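Local coordinates for protein DYNE7 (Micromonospora chersina, PDB 2XEM) that probably hydrolyses thioesters of polyene polyketide intermediates in the biosynthesis of the enediyne antitumour agent dynemicin, at residues 85-95 with 138-147. Numbering follows the deposited sequence.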
# COMPACT_ATOMS: atom_id res chain seq x y z
N MET D 85 8.64 -11.84 -16.34
CA MET D 85 8.16 -13.09 -15.77
C MET D 85 8.46 -14.30 -16.65
O MET D 85 8.26 -14.27 -17.87
CB MET D 85 6.67 -13.00 -15.47
CG MET D 85 6.14 -14.16 -14.64
SD MET D 85 4.38 -13.95 -14.28
CE MET D 85 3.68 -14.25 -15.97
N MET D 86 8.88 -15.40 -16.02
CA MET D 86 9.04 -16.69 -16.70
C MET D 86 8.39 -17.81 -15.91
O MET D 86 8.34 -17.74 -14.68
CB MET D 86 10.52 -17.00 -16.89
CG MET D 86 11.17 -16.03 -17.86
SD MET D 86 12.66 -16.58 -18.61
CE MET D 86 11.99 -17.72 -19.87
N LEU D 87 7.90 -18.83 -16.61
CA LEU D 87 7.44 -20.06 -15.98
C LEU D 87 8.64 -20.93 -15.58
O LEU D 87 9.44 -21.31 -16.43
CB LEU D 87 6.47 -20.84 -16.89
CG LEU D 87 6.00 -22.21 -16.40
CD1 LEU D 87 5.03 -22.06 -15.27
CD2 LEU D 87 5.37 -23.03 -17.54
N ASP D 88 8.76 -21.24 -14.27
CA ASP D 88 9.76 -22.20 -13.79
C ASP D 88 9.30 -23.62 -13.90
O ASP D 88 10.04 -24.48 -14.38
CB ASP D 88 10.15 -21.92 -12.34
CG ASP D 88 10.95 -20.66 -12.17
OD1 ASP D 88 11.42 -20.11 -13.19
OD2 ASP D 88 11.13 -20.23 -11.02
N ARG D 89 8.08 -23.89 -13.43
CA ARG D 89 7.48 -25.21 -13.52
C ARG D 89 5.99 -25.19 -13.22
O ARG D 89 5.51 -24.32 -12.48
CB ARG D 89 8.24 -26.28 -12.68
CG ARG D 89 8.31 -25.98 -11.19
CD ARG D 89 9.60 -26.50 -10.58
NE ARG D 89 10.53 -25.41 -10.27
CZ ARG D 89 10.50 -24.66 -9.17
NH1 ARG D 89 9.57 -24.88 -8.24
NH2 ARG D 89 11.39 -23.69 -8.99
N LEU D 90 5.29 -26.12 -13.84
CA LEU D 90 3.88 -26.37 -13.65
C LEU D 90 3.83 -27.75 -13.09
O LEU D 90 4.28 -28.69 -13.74
CB LEU D 90 3.15 -26.28 -14.99
CG LEU D 90 1.76 -25.73 -14.90
CD1 LEU D 90 1.69 -24.29 -15.42
CD2 LEU D 90 0.76 -26.65 -15.61
N ASP D 91 3.37 -27.87 -11.83
CA ASP D 91 3.33 -29.13 -11.08
C ASP D 91 1.94 -29.35 -10.47
O ASP D 91 1.69 -28.97 -9.32
CB ASP D 91 4.44 -29.13 -10.01
CG ASP D 91 4.62 -30.44 -9.25
OD1 ASP D 91 4.23 -31.51 -9.79
OD2 ASP D 91 5.21 -30.41 -8.15
N GLY D 92 1.05 -29.95 -11.27
CA GLY D 92 -0.33 -30.25 -10.90
C GLY D 92 -1.24 -29.05 -10.99
O GLY D 92 -1.47 -28.53 -12.09
N HIS D 93 -1.82 -28.64 -9.83
CA HIS D 93 -2.56 -27.40 -9.60
C HIS D 93 -1.61 -26.22 -9.27
O HIS D 93 -2.08 -25.10 -9.13
CB HIS D 93 -3.65 -27.60 -8.51
CG HIS D 93 -3.13 -27.69 -7.12
ND1 HIS D 93 -3.39 -26.71 -6.19
CD2 HIS D 93 -2.37 -28.65 -6.54
CE1 HIS D 93 -2.77 -27.09 -5.08
NE2 HIS D 93 -2.15 -28.26 -5.24
N ARG D 94 -0.29 -26.47 -9.14
CA ARG D 94 0.69 -25.44 -8.79
C ARG D 94 1.49 -24.90 -9.97
O ARG D 94 1.83 -25.62 -10.90
CB ARG D 94 1.63 -25.91 -7.70
CG ARG D 94 1.03 -25.82 -6.33
CD ARG D 94 1.89 -26.66 -5.40
NE ARG D 94 1.36 -26.67 -4.04
CZ ARG D 94 2.08 -26.55 -2.93
NH1 ARG D 94 3.40 -26.42 -3.00
NH2 ARG D 94 1.49 -26.56 -1.74
N ILE D 95 1.80 -23.60 -9.91
CA ILE D 95 2.56 -22.85 -10.91
C ILE D 95 3.68 -22.12 -10.17
O ILE D 95 3.40 -21.30 -9.31
CB ILE D 95 1.64 -21.83 -11.66
CG1 ILE D 95 0.42 -22.51 -12.35
CG2 ILE D 95 2.45 -20.98 -12.64
CD1 ILE D 95 -0.75 -21.57 -12.64
N LEU D 138 -4.46 -21.14 -19.29
CA LEU D 138 -3.34 -20.65 -18.51
C LEU D 138 -2.09 -21.52 -18.72
O LEU D 138 -1.02 -20.98 -18.92
CB LEU D 138 -3.73 -20.57 -17.01
CG LEU D 138 -2.69 -20.05 -16.01
CD1 LEU D 138 -2.05 -18.69 -16.50
CD2 LEU D 138 -3.32 -19.87 -14.64
N ARG D 139 -2.24 -22.86 -18.70
CA ARG D 139 -1.17 -23.80 -19.04
C ARG D 139 -0.53 -23.41 -20.39
O ARG D 139 0.69 -23.21 -20.48
CB ARG D 139 -1.73 -25.25 -19.12
CG ARG D 139 -0.65 -26.33 -19.14
CD ARG D 139 -1.03 -27.53 -19.99
NE ARG D 139 0.09 -28.45 -20.23
CZ ARG D 139 1.01 -28.31 -21.18
NH1 ARG D 139 0.99 -27.25 -21.99
NH2 ARG D 139 1.97 -29.22 -21.33
N ARG D 140 -1.38 -23.27 -21.42
CA ARG D 140 -1.06 -22.85 -22.78
C ARG D 140 -0.28 -21.51 -22.79
O ARG D 140 0.77 -21.41 -23.41
CB ARG D 140 -2.40 -22.73 -23.54
CG ARG D 140 -2.35 -22.92 -25.01
CD ARG D 140 -3.72 -23.30 -25.57
NE ARG D 140 -4.72 -22.23 -25.48
CZ ARG D 140 -5.93 -22.37 -24.94
NH1 ARG D 140 -6.32 -23.53 -24.44
NH2 ARG D 140 -6.76 -21.34 -24.90
N ALA D 141 -0.78 -20.51 -22.08
CA ALA D 141 -0.20 -19.16 -22.04
C ALA D 141 1.19 -19.15 -21.33
O ALA D 141 2.16 -18.60 -21.87
CB ALA D 141 -1.18 -18.21 -21.36
N LEU D 142 1.28 -19.79 -20.14
CA LEU D 142 2.56 -19.86 -19.39
C LEU D 142 3.65 -20.66 -20.10
O LEU D 142 4.81 -20.30 -20.00
CB LEU D 142 2.36 -20.45 -18.00
CG LEU D 142 1.61 -19.64 -16.97
CD1 LEU D 142 1.15 -20.55 -15.88
CD2 LEU D 142 2.47 -18.48 -16.41
N SER D 143 3.28 -21.74 -20.84
CA SER D 143 4.26 -22.59 -21.51
C SER D 143 5.05 -21.86 -22.59
O SER D 143 6.15 -22.28 -22.91
CB SER D 143 3.60 -23.86 -22.04
OG SER D 143 3.11 -24.58 -20.92
N ARG D 144 4.55 -20.73 -23.07
CA ARG D 144 5.28 -19.89 -24.05
C ARG D 144 6.47 -19.17 -23.42
O ARG D 144 7.35 -18.70 -24.14
CB ARG D 144 4.34 -18.89 -24.73
CG ARG D 144 3.21 -19.58 -25.51
CD ARG D 144 2.55 -18.69 -26.55
NE ARG D 144 1.94 -17.49 -25.96
CZ ARG D 144 0.67 -17.40 -25.58
NH1 ARG D 144 -0.15 -18.44 -25.71
NH2 ARG D 144 0.21 -16.28 -25.06
N TYR D 145 6.51 -19.09 -22.07
CA TYR D 145 7.58 -18.42 -21.32
C TYR D 145 8.33 -19.38 -20.39
O TYR D 145 8.82 -18.96 -19.34
CB TYR D 145 7.00 -17.22 -20.52
CG TYR D 145 6.26 -16.25 -21.40
CD1 TYR D 145 6.93 -15.27 -22.14
CD2 TYR D 145 4.89 -16.35 -21.59
CE1 TYR D 145 6.25 -14.38 -22.96
CE2 TYR D 145 4.19 -15.48 -22.42
CZ TYR D 145 4.88 -14.48 -23.09
OH TYR D 145 4.17 -13.62 -23.90
N ALA D 146 8.36 -20.68 -20.74
CA ALA D 146 9.05 -21.70 -19.95
C ALA D 146 10.57 -21.49 -19.89
O ALA D 146 11.24 -21.29 -20.91
CB ALA D 146 8.73 -23.11 -20.45
N VAL D 147 11.10 -21.56 -18.66
CA VAL D 147 12.55 -21.62 -18.40
C VAL D 147 13.05 -22.94 -19.00
O VAL D 147 12.37 -23.94 -18.87
CB VAL D 147 12.81 -21.50 -16.86
CG1 VAL D 147 14.24 -21.93 -16.47
CG2 VAL D 147 12.53 -20.09 -16.38
O HOH W 1 10.07 -24.56 -17.58
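A single parallel beta bridge, Leu87 opposite Ala146, fastens the chain after the C-terminal helix to strand 85-91 of the hot-dog sheet, just past its pairing with Tyr11. Two bonds define it: Leu87 N donates to Tyr145 O (2.9 Å), arriving 46° out of the carbonyl plane, and Val147 N donates almost straight to Leu87 O (2.8 Å, 171° at the hydrogen). Next along, a water donates to both Asp88 O and Val147 O, extending the link by one residue. Here strand 85-91 is irregular: Asp88 and Arg89 both face Ala96 in a classic beta bulge, and Asp88 OD1, bonded to Ser98 OG, also lies against Val147 CG2.

Met86 covers the bridge. With CG turned anti to the carbonyl carbon and the chain bent about its CG-SD bond, its CE reaches Tyr145 O at 3.4 Å, while CB meets Val147 CG2 at 3.7 Å. Replacing Met86 by an alanine is likely to leave the carbonyls of Tyr145 and Ala146 without the methyl that lies against them and to open a gap beside Pro8.

Strand and helix 138-143 cross at -111°, and Leu142 fills the angle between them. Its CB packs on Leu87 CD2, whose branch also lies near Leu142 O, the acceptor of Tyr145 N. Leu142 CD1 touches both Ile95 CG2 (3.5 Å) and Leu90 CD1 (3.8 Å). One turn earlier, Leu138 CD2 meets Ile95 CD1 at 3.7 Å, and Leu90 CD2 rests on the aliphatic CG of Arg139. Ser143 OG bonds back to Arg139 O, which also accepts Ser143 N.

Met85 CE lies against Leu142 CD2 at a long 4.4 Å; reaching also Cys40 and Phe44 of helix 32-48, Met85 ties this corner to the central helix around which the antiparallel sheet curls, the hallmark of the hot-dog fold.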